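Local coordinates for Non-structural protein 3 (Porcine deltacoronavirus, PDB 6LN0) that probably cleaves the viral replicase polyprotein through a papain-like protease domain, carried here together with a macro domain and a ubiquitin-like domain, at residues S373-A384 with A415-F424; G188-D196 with Q202-V213. All coordinates share one frame; numbering follows the deposited sequence.

Contact 1 of 2, residues S373-A384 with A415-F424; sequences SGKGAVAIGTSA and ANVVATYHRF
Phe-424 lays one ring face on Gly-376, whose CA stands 3.5 Å from the ring centroid and 10° off its normal, a CH-pi contact. With CG anti to the carbonyl carbon (chi1 -67°), the ring also brings CZ to 3.8 Å from Ala-377 CB. Among the apolar pairs, Val-378 CG2 meets the edge of the Tyr-421 ring at CD1 (3.8 Å), and Ile-380 CG2 touches Ala-419 CB on the same face of the sheet. The His-422 ring turns its edge to the other strand, with Ala-377 O in its plane 3.5 Å from CD2.

Backbone bonds define the antiparallel register: Ala-377 with His-422 and Ala-379 with Thr-420 are reciprocal pairs, Ala-379 N reaching Thr-420 O at 2.9 Å and 166°. Beyond Ile-380 the register slips by one, Gly-381 and Thr-382 together facing Val-418: a beta bulge, where Gly-381 N to Val-418 O is weak (3.4 Å). Val-417 N to Ser-383 O (2.9 Å) resumes the pairing.

Both lie inside the eight-stranded sheet that holds zinc-site strand 358-360, consistent with papain-like protease palm and fingers. Strand 338-346 flanks 376-383 and strand 391-395 flanks 416-423. Helix 313-322 covers the Val-378 face, while Phe-424 meets Phe-328 edge-to-face and touches strand 365-371.

Contact 2 of 2, residues G188-D196 with Q202-V213; sequences GVLEANLFD and QEPKPGQIYLEV
Tyr-210 and Phe-195 meet at the edge of the tyrosine ring, where Phe-195 O lies near the ring plane, 3.8 Å from Tyr-210 CD1. Another edge position is taken by Lys-205 O, in plane, and one face carries Gln-208 CG, 3.6 Å above it and offset toward the rim. Tyr-210 OH accepts a hydrogen bond from Lys-205 N at 2.8 Å. That bond ties the end of the ring to the start of the type II turn from Lys-205 to Gln-208. Asp-196 and Gln-208 bring two flat groups together: carboxylate and amide are nearly coplanar (28° apart), but the bond from Gln-208 NE2 to Asp-196 OD1, at 3.1 Å, is bent and weak.

Backbone pairing is short. Phe-195 and Leu-211 form an antiparallel hydrogen-bonded pair, with Phe-195 N to Leu-211 O at 2.8 Å. Asn-193, of positive phi, ends the helix and turns the chain into the strand; its O takes Val-213 N at 3.2 Å from a donor 41° out of the carbonyl plane.

Apolar contacts lie on both faces of this strand pair. Phe-195 CB meets Val-213 CG2 at 3.6 Å and also touches Leu-211 CB, while CG anti to the backbone N (chi1 -165°) turns the ring away from the partner segment, where Phe-200 meets it edge-to-face. On the other face Leu-194 sets CB against Tyr-210 CB and reaches Pro-204 CG with CD1, at 4.1 Å; Val-189 CG1 touches the same proline at CD.

The small mixed sheet, with helix 186-192 packed on strands 168-173 and 180-184 through Val-189, is consistent with a ubiquitin-like fold. Strand 209-212 runs between 194-195 and 168-173; Leu-194 and Pro-204 pack on Val-170. On the opposite face, Phe-195 and Leu-211 lie against helix 228-237.

From the N terminus the chain passes through the macro domain before reaching contact 2, which closes a short loop of five residues between its segments and joins the end of helix 186-192 and strand 194-195 to strand 209-212. Contact 1 comes much later. Its segments are separated by 30 residues that include strands 391-395 and 398-402, and it unites two inner strands of the eight-stranded sheet in the C-terminal half. The two closures follow in series, neither nested nor crossed. They lie in separate sheets, and their centres are 46 Å apart, nearest atoms about 28 Å, in keeping with the elongated, multidomain chain.

Contact 1 of 2, residues S373-A384 with A415-F424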
loop_
_atom_site.group_PDB
_atom_site.type_symbol
_atom_site.label_atom_id
_atom_site.label_comp_id
_atom_site.label_asym_id
_atom_site.label_seq_id
_atom_site.Cartn_x
_atom_site.Cartn_y
_atom_site.Cartn_z
ATOM N N SER A 373 -23.671 -1.210 -41.073
ATOM C CA SER A 373 -23.274 -2.380 -40.288
ATOM C C SER A 373 -23.469 -2.055 -38.811
ATOM O O SER A 373 -23.698 -0.901 -38.442
ATOM C CB SER A 373 -21.829 -2.776 -40.589
ATOM O OG SER A 373 -20.926 -1.837 -40.032
ATOM N N GLY A 374 -23.367 -3.083 -37.961
ATOM C CA GLY A 374 -23.671 -2.944 -36.549
ATOM C C GLY A 374 -25.148 -3.163 -36.249
ATOM O O GLY A 374 -26.008 -3.211 -37.136
ATOM N N LYS A 375 -25.456 -3.282 -34.959
ATOM C CA LYS A 375 -26.813 -3.602 -34.526
ATOM C C LYS A 375 -27.586 -2.399 -34.005
ATOM O O LYS A 375 -28.816 -2.374 -34.104
ATOM C CB LYS A 375 -26.772 -4.694 -33.448
ATOM C CG LYS A 375 -25.842 -5.849 -33.808
ATOM C CD LYS A 375 -25.954 -7.010 -32.830
ATOM C CE LYS A 375 -26.376 -8.311 -33.537
ATOM N NZ LYS A 375 -25.388 -8.847 -34.542
ATOM N N GLY A 376 -26.903 -1.393 -33.480
ATOM C CA GLY A 376 -27.568 -0.179 -33.062
ATOM C C GLY A 376 -26.556 0.805 -32.524
ATOM O O GLY A 376 -25.346 0.605 -32.636
ATOM N N ALA A 377 -27.061 1.875 -31.920
ATOM C CA ALA A 377 -26.178 2.879 -31.352
ATOM C C ALA A 377 -26.864 3.543 -30.170
ATOM O O ALA A 377 -28.080 3.752 -30.195
ATOM C CB ALA A 377 -25.788 3.925 -32.399
ATOM N N VAL A 378 -26.082 3.847 -29.128
ATOM C CA VAL A 378 -26.531 4.646 -27.995
ATOM C C VAL A 378 -26.117 6.081 -28.238
ATOM O O VAL A 378 -24.976 6.342 -28.623
ATOM C CB VAL A 378 -25.942 4.144 -26.664
ATOM C CG1 VAL A 378 -26.179 5.175 -25.563
ATOM C CG2 VAL A 378 -26.536 2.807 -26.292
ATOM N N ALA A 379 -27.025 7.018 -27.990
ATOM C CA ALA A 379 -26.734 8.438 -28.118
ATOM C C ALA A 379 -26.937 9.093 -26.767
ATOM O O ALA A 379 -27.846 8.717 -26.025
ATOM C CB ALA A 379 -27.639 9.107 -29.164
ATOM N N ILE A 380 -26.082 10.052 -26.435
ATOM C CA ILE A 380 -26.206 10.775 -25.180
ATOM C C ILE A 380 -26.250 12.257 -25.487
ATOM O O ILE A 380 -25.576 12.744 -26.400
ATOM C CB ILE A 380 -25.086 10.465 -24.149
ATOM C CG1 ILE A 380 -23.693 10.624 -24.739
ATOM C CG2 ILE A 380 -25.278 9.086 -23.516
ATOM C CD1 ILE A 380 -22.595 10.673 -23.638
ATOM N N GLY A 381 -27.062 12.958 -24.714
ATOM C CA GLY A 381 -27.255 14.388 -24.830
ATOM C C GLY A 381 -28.331 14.755 -23.837
ATOM O O GLY A 381 -28.721 13.930 -23.014
ATOM N N THR A 382 -28.847 15.976 -23.922
ATOM C CA THR A 382 -30.028 16.309 -23.130
ATOM C C THR A 382 -31.062 17.033 -23.975
ATOM O O THR A 382 -30.749 18.055 -24.586
ATOM C CB THR A 382 -29.668 17.174 -21.936
ATOM O OG1 THR A 382 -28.574 16.572 -21.259
ATOM C CG2 THR A 382 -30.876 17.270 -20.998
ATOM N N SER A 383 -32.287 16.513 -23.989
ATOM C CA SER A 383 -33.432 17.229 -24.545
ATOM C C SER A 383 -34.688 16.932 -23.742
ATOM O O SER A 383 -34.813 15.880 -23.108
ATOM C CB SER A 383 -33.706 16.875 -26.009
ATOM O OG SER A 383 -34.681 17.761 -26.575
ATOM N N ALA A 384 -35.637 17.865 -23.825
ATOM C CA ALA A 384 -36.929 17.743 -23.172
ATOM C C ALA A 384 -37.926 16.907 -23.962
ATOM O O ALA A 384 -39.012 16.632 -23.447
ATOM C CB ALA A 384 -37.501 19.136 -22.924
ATOM N N ALA A 415 -39.521 14.984 -17.846
ATOM C CA ALA A 415 -38.123 14.920 -17.473
ATOM C C ALA A 415 -37.306 14.942 -18.746
ATOM O O ALA A 415 -37.731 14.430 -19.782
ATOM C CB ALA A 415 -37.811 13.659 -16.661
ATOM N N ASN A 416 -36.138 15.561 -18.668
ATOM C CA ASN A 416 -35.203 15.454 -19.773
ATOM C C ASN A 416 -34.843 13.992 -20.009
ATOM O O ASN A 416 -34.846 13.166 -19.091
ATOM C CB ASN A 416 -33.971 16.294 -19.477
ATOM C CG ASN A 416 -34.315 17.752 -19.329
ATOM O OD1 ASN A 416 -35.144 18.267 -20.086
ATOM N ND2 ASN A 416 -33.723 18.421 -18.351
ATOM N N VAL A 417 -34.605 13.652 -21.259
ATOM C CA VAL A 417 -33.998 12.368 -21.596
ATOM C C VAL A 417 -32.505 12.618 -21.787
ATOM O O VAL A 417 -32.109 13.677 -22.304
ATOM C CB VAL A 417 -34.663 11.743 -22.842
ATOM C CG1 VAL A 417 -34.361 12.551 -24.064
ATOM C CG2 VAL A 417 -34.188 10.313 -23.044
ATOM N N VAL A 418 -31.672 11.705 -21.282
ATOM C CA VAL A 418 -30.220 11.883 -21.319
ATOM C C VAL A 418 -29.481 10.754 -22.018
ATOM O O VAL A 418 -28.273 10.888 -22.271
ATOM C CB VAL A 418 -29.622 12.111 -19.913
ATOM C CG1 VAL A 418 -30.128 13.423 -19.363
ATOM C CG2 VAL A 418 -29.929 10.932 -18.977
ATOM N N ALA A 419 -30.155 9.675 -22.383
ATOM C CA ALA A 419 -29.541 8.673 -23.239
ATOM C C ALA A 419 -30.664 7.895 -23.905
ATOM O O ALA A 419 -31.706 7.675 -23.287
ATOM C CB ALA A 419 -28.625 7.732 -22.440
ATOM N N THR A 420 -30.439 7.479 -25.151
ATOM C CA THR A 420 -31.387 6.677 -25.912
ATOM C C THR A 420 -30.625 5.603 -26.667
ATOM O O THR A 420 -29.479 5.809 -27.084
ATOM C CB THR A 420 -32.188 7.518 -26.928
ATOM O OG1 THR A 420 -31.282 8.283 -27.729
ATOM C CG2 THR A 420 -33.157 8.470 -26.225
ATOM N N TYR A 421 -31.261 4.449 -26.839
ATOM C CA TYR A 421 -30.722 3.377 -27.667
ATOM C C TYR A 421 -31.552 3.245 -28.938
ATOM O O TYR A 421 -32.778 3.134 -28.876
ATOM C CB TYR A 421 -30.703 2.041 -26.926
ATOM C CG TYR A 421 -30.340 0.914 -27.848
ATOM C CD1 TYR A 421 -29.039 0.796 -28.339
ATOM C CD2 TYR A 421 -31.294 -0.002 -28.278
ATOM C CE1 TYR A 421 -28.685 -0.215 -29.222
ATOM C CE2 TYR A 421 -30.946 -1.018 -29.157
ATOM C CZ TYR A 421 -29.626 -1.116 -29.615
ATOM O OH TYR A 421 -29.248 -2.111 -30.477
ATOM N N HIS A 422 -30.879 3.241 -30.082
ATOM C CA HIS A 422 -31.510 3.190 -31.395
ATOM C C HIS A 422 -31.084 1.896 -32.080
ATOM O O HIS A 422 -29.956 1.789 -32.567
ATOM C CB HIS A 422 -31.116 4.397 -32.228
ATOM C CG HIS A 422 -31.250 5.709 -31.512
ATOM N ND1 HIS A 422 -32.338 6.546 -31.684
ATOM C CD2 HIS A 422 -30.414 6.350 -30.659
ATOM C CE1 HIS A 422 -32.171 7.637 -30.955
ATOM N NE2 HIS A 422 -31.010 7.544 -30.325
ATOM N N ARG A 423 -31.964 0.903 -32.121
ATOM C CA ARG A 423 -31.672 -0.278 -32.918
ATOM C C ARG A 423 -31.760 0.061 -34.402
ATOM O O ARG A 423 -32.431 1.012 -34.807
ATOM C CB ARG A 423 -32.646 -1.406 -32.587
ATOM C CG ARG A 423 -34.046 -1.167 -33.129
ATOM C CD ARG A 423 -34.637 -2.454 -33.690
ATOM N NE ARG A 423 -34.273 -3.600 -32.859
ATOM C CZ ARG A 423 -35.092 -4.169 -31.981
ATOM N NH1 ARG A 423 -36.327 -3.697 -31.823
ATOM N NH2 ARG A 423 -34.675 -5.209 -31.259
ATOM N N PHE A 424 -31.080 -0.734 -35.216
ATOM C CA PHE A 424 -30.998 -0.516 -36.659
ATOM C C PHE A 424 -31.899 -1.530 -37.368
ATOM O O PHE A 424 -31.474 -2.649 -37.664
ATOM C CB PHE A 424 -29.549 -0.637 -37.140
ATOM C CG PHE A 424 -28.654 0.450 -36.642
ATOM C CD1 PHE A 424 -29.183 1.649 -36.193
ATOM C CD2 PHE A 424 -27.283 0.280 -36.621
ATOM C CE1 PHE A 424 -28.350 2.663 -35.727
ATOM C CE2 PHE A 424 -26.442 1.291 -36.148
ATOM C CZ PHE A 424 -26.977 2.480 -35.705
#

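Contact 2 of 2, residues G188-D196 with Q202-V213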
loop_
_atom_site.group_PDB
_atom_site.type_symbol
_atom_site.label_atom_id
_atom_site.label_comp_id
_atom_site.label_asym_id
_atom_site.label_seq_id
_atom_site.Cartn_x
_atom_site.Cartn_y
_atom_site.Cartn_z
ATOM N N GLY A 188 12.040 -4.553 3.531
ATOM C CA GLY A 188 10.830 -5.259 3.146
ATOM C C GLY A 188 9.647 -4.335 2.930
ATOM O O GLY A 188 8.797 -4.601 2.072
ATOM N N VAL A 189 9.589 -3.231 3.687
ATOM C CA VAL A 189 8.492 -2.276 3.558
ATOM C C VAL A 189 8.430 -1.722 2.140
ATOM O O VAL A 189 7.353 -1.647 1.533
ATOM C CB VAL A 189 8.636 -1.153 4.603
ATOM C CG1 VAL A 189 7.757 0.029 4.239
ATOM C CG2 VAL A 189 8.290 -1.675 5.990
ATOM N N LEU A 190 9.582 -1.350 1.577
ATOM C CA LEU A 190 9.587 -0.845 0.212
ATOM C C LEU A 190 9.399 -1.964 -0.803
ATOM O O LEU A 190 8.819 -1.744 -1.874
ATOM C CB LEU A 190 10.880 -0.075 -0.061
ATOM C CG LEU A 190 10.999 0.443 -1.496
ATOM C CD1 LEU A 190 10.661 1.933 -1.573
ATOM C CD2 LEU A 190 12.387 0.155 -2.054
ATOM N N GLU A 191 9.875 -3.165 -0.499
ATOM C CA GLU A 191 9.561 -4.298 -1.362
ATOM C C GLU A 191 8.076 -4.639 -1.341
ATOM O O GLU A 191 7.574 -5.272 -2.277
ATOM C CB GLU A 191 10.349 -5.528 -0.928
ATOM C CG GLU A 191 11.839 -5.272 -0.648
ATOM C CD GLU A 191 12.710 -6.488 -0.922
ATOM O OE1 GLU A 191 13.165 -6.647 -2.076
ATOM O OE2 GLU A 191 12.940 -7.276 0.028
ATOM N N ALA A 192 7.365 -4.225 -0.294
ATOM C CA ALA A 192 5.968 -4.592 -0.144
ATOM C C ALA A 192 5.060 -3.782 -1.054
ATOM O O ALA A 192 3.969 -4.248 -1.377
ATOM C CB ALA A 192 5.546 -4.419 1.310
ATOM N N ASN A 193 5.496 -2.596 -1.483
ATOM C CA ASN A 193 4.687 -1.701 -2.292
ATOM C C ASN A 193 3.405 -1.328 -1.554
ATOM O O ASN A 193 2.303 -1.440 -2.083
ATOM C CB ASN A 193 4.369 -2.326 -3.649
ATOM C CG ASN A 193 5.477 -2.159 -4.627
ATOM O OD1 ASN A 193 6.015 -1.066 -4.779
ATOM N ND2 ASN A 193 5.839 -3.242 -5.306
ATOM N N LEU A 194 3.553 -0.904 -0.308
ATOM C CA LEU A 194 2.379 -0.558 0.475
ATOM C C LEU A 194 1.675 0.626 -0.154
ATOM O O LEU A 194 2.305 1.643 -0.454
ATOM C CB LEU A 194 2.768 -0.254 1.919
ATOM C CG LEU A 194 3.445 -1.487 2.499
ATOM C CD1 LEU A 194 3.650 -1.339 3.983
ATOM C CD2 LEU A 194 2.602 -2.715 2.158
ATOM N N PHE A 195 0.362 0.478 -0.358
ATOM C CA PHE A 195 -0.475 1.484 -0.997
ATOM C C PHE A 195 -1.583 1.934 -0.049
ATOM O O PHE A 195 -2.314 1.111 0.511
ATOM C CB PHE A 195 -1.060 0.948 -2.306
ATOM C CG PHE A 195 -1.628 2.008 -3.185
ATOM C CD1 PHE A 195 -0.798 2.884 -3.861
ATOM C CD2 PHE A 195 -3.001 2.140 -3.337
ATOM C CE1 PHE A 195 -1.328 3.874 -4.674
ATOM C CE2 PHE A 195 -3.539 3.123 -4.158
ATOM C CZ PHE A 195 -2.703 3.992 -4.816
ATOM N N ASP A 196 -1.695 3.245 0.104
ATOM C CA ASP A 196 -2.557 3.985 1.013
ATOM C C ASP A 196 -4.002 4.102 0.539
ATOM O O ASP A 196 -4.867 4.523 1.316
ATOM C CB ASP A 196 -1.965 5.391 1.139
ATOM C CG ASP A 196 -2.493 6.145 2.299
ATOM O OD1 ASP A 196 -2.618 5.539 3.390
ATOM O OD2 ASP A 196 -2.758 7.357 2.121
ATOM N N GLN A 202 5.952 4.560 2.768
ATOM C CA GLN A 202 7.181 3.923 3.192
ATOM C C GLN A 202 7.358 3.899 4.696
ATOM O O GLN A 202 8.281 3.231 5.171
ATOM C CB GLN A 202 8.394 4.570 2.526
ATOM C CG GLN A 202 8.749 3.873 1.233
ATOM C CD GLN A 202 8.120 4.548 0.041
ATOM O OE1 GLN A 202 7.733 5.713 0.119
ATOM N NE2 GLN A 202 8.003 3.823 -1.072
ATOM N N GLU A 203 6.497 4.564 5.462
ATOM C CA GLU A 203 6.360 4.230 6.878
ATOM C C GLU A 203 4.892 4.061 7.224
ATOM O O GLU A 203 4.182 5.051 7.487
ATOM C CB GLU A 203 7.038 5.236 7.802
ATOM C CG GLU A 203 6.790 6.694 7.561
ATOM C CD GLU A 203 7.910 7.542 8.140
ATOM O OE1 GLU A 203 9.042 7.020 8.291
ATOM O OE2 GLU A 203 7.651 8.721 8.467
ATOM N N PRO A 204 4.414 2.824 7.248
ATOM C CA PRO A 204 3.023 2.555 7.626
ATOM C C PRO A 204 2.736 2.924 9.076
ATOM O O PRO A 204 3.543 2.660 9.969
ATOM C CB PRO A 204 2.897 1.040 7.412
ATOM C CG PRO A 204 4.310 0.523 7.553
ATOM C CD PRO A 204 5.149 1.591 6.913
ATOM N N LYS A 205 1.569 3.522 9.301
ATOM C CA LYS A 205 1.079 3.708 10.656
ATOM C C LYS A 205 0.573 2.376 11.213
ATOM O O LYS A 205 0.116 1.516 10.458
ATOM C CB LYS A 205 -0.042 4.742 10.684
ATOM C CG LYS A 205 0.395 6.145 10.328
ATOM C CD LYS A 205 -0.733 6.868 9.592
ATOM C CE LYS A 205 -0.489 8.366 9.493
ATOM N NZ LYS A 205 -1.453 9.139 10.331
ATOM N N PRO A 206 0.655 2.170 12.528
ATOM C CA PRO A 206 0.233 0.876 13.086
ATOM C C PRO A 206 -1.284 0.680 13.037
ATOM O O PRO A 206 -2.076 1.626 13.129
ATOM C CB PRO A 206 0.748 0.921 14.532
ATOM C CG PRO A 206 0.946 2.369 14.832
ATOM C CD PRO A 206 1.289 3.038 13.536
ATOM N N GLY A 207 -1.684 -0.585 12.877
ATOM C CA GLY A 207 -3.077 -0.962 12.859
ATOM C C GLY A 207 -3.780 -0.778 11.536
ATOM O O GLY A 207 -4.835 -1.394 11.317
ATOM N N GLN A 208 -3.229 0.037 10.646
ATOM C CA GLN A 208 -3.879 0.393 9.404
ATOM C C GLN A 208 -3.576 -0.652 8.335
ATOM O O GLN A 208 -2.487 -1.234 8.291
ATOM C CB GLN A 208 -3.418 1.782 8.963
ATOM C CG GLN A 208 -3.745 2.151 7.528
ATOM C CD GLN A 208 -3.464 3.612 7.236
ATOM O OE1 GLN A 208 -3.355 4.429 8.157
ATOM N NE2 GLN A 208 -3.366 3.958 5.948
ATOM N N ILE A 209 -4.562 -0.903 7.480
ATOM C CA ILE A 209 -4.453 -1.925 6.454
ATOM C C ILE A 209 -4.029 -1.270 5.153
ATOM O O ILE A 209 -4.599 -0.251 4.748
ATOM C CB ILE A 209 -5.775 -2.673 6.281
ATOM C CG1 ILE A 209 -6.224 -3.264 7.613
ATOM C CG2 ILE A 209 -5.630 -3.731 5.226
ATOM C CD1 ILE A 209 -7.529 -4.021 7.477
ATOM N N TYR A 210 -3.031 -1.850 4.497
ATOM C CA TYR A 210 -2.463 -1.302 3.282
ATOM C C TYR A 210 -2.618 -2.322 2.167
ATOM O O TYR A 210 -2.577 -3.537 2.399
ATOM C CB TYR A 210 -0.970 -0.940 3.460
ATOM C CG TYR A 210 -0.723 0.209 4.401
ATOM C CD1 TYR A 210 -0.736 1.517 3.938
ATOM C CD2 TYR A 210 -0.479 -0.012 5.754
ATOM C CE1 TYR A 210 -0.520 2.570 4.790
ATOM C CE2 TYR A 210 -0.270 1.031 6.610
ATOM C CZ TYR A 210 -0.280 2.323 6.124
ATOM O OH TYR A 210 -0.068 3.384 6.978
ATOM N N LEU A 211 -2.818 -1.824 0.958
ATOM C CA LEU A 211 -2.808 -2.695 -0.208
ATOM C C LEU A 211 -1.354 -3.030 -0.532
ATOM O O LEU A 211 -0.529 -2.130 -0.729
ATOM C CB LEU A 211 -3.500 -2.020 -1.394
ATOM C CG LEU A 211 -3.739 -2.865 -2.653
ATOM C CD1 LEU A 211 -4.672 -4.052 -2.375
ATOM C CD2 LEU A 211 -4.302 -2.016 -3.773
ATOM N N GLU A 212 -1.034 -4.315 -0.546
ATOM C CA GLU A 212 0.260 -4.782 -1.013
ATOM C C GLU A 212 0.177 -4.920 -2.520
ATOM O O GLU A 212 -0.447 -5.847 -3.034
ATOM C CB GLU A 212 0.608 -6.110 -0.360
ATOM C CG GLU A 212 1.730 -6.869 -1.059
ATOM C CD GLU A 212 2.592 -7.645 -0.075
ATOM O OE1 GLU A 212 2.248 -7.629 1.136
ATOM O OE2 GLU A 212 3.611 -8.252 -0.516
ATOM N N VAL A 213 0.774 -3.991 -3.242
ATOM C CA VAL A 213 0.593 -3.995 -4.686
ATOM C C VAL A 213 1.562 -4.988 -5.315
ATOM O O VAL A 213 2.695 -4.642 -5.665
ATOM C CB VAL A 213 0.741 -2.574 -5.253
ATOM C CG1 VAL A 213 0.634 -2.574 -6.785
ATOM C CG2 VAL A 213 -0.312 -1.667 -4.627
#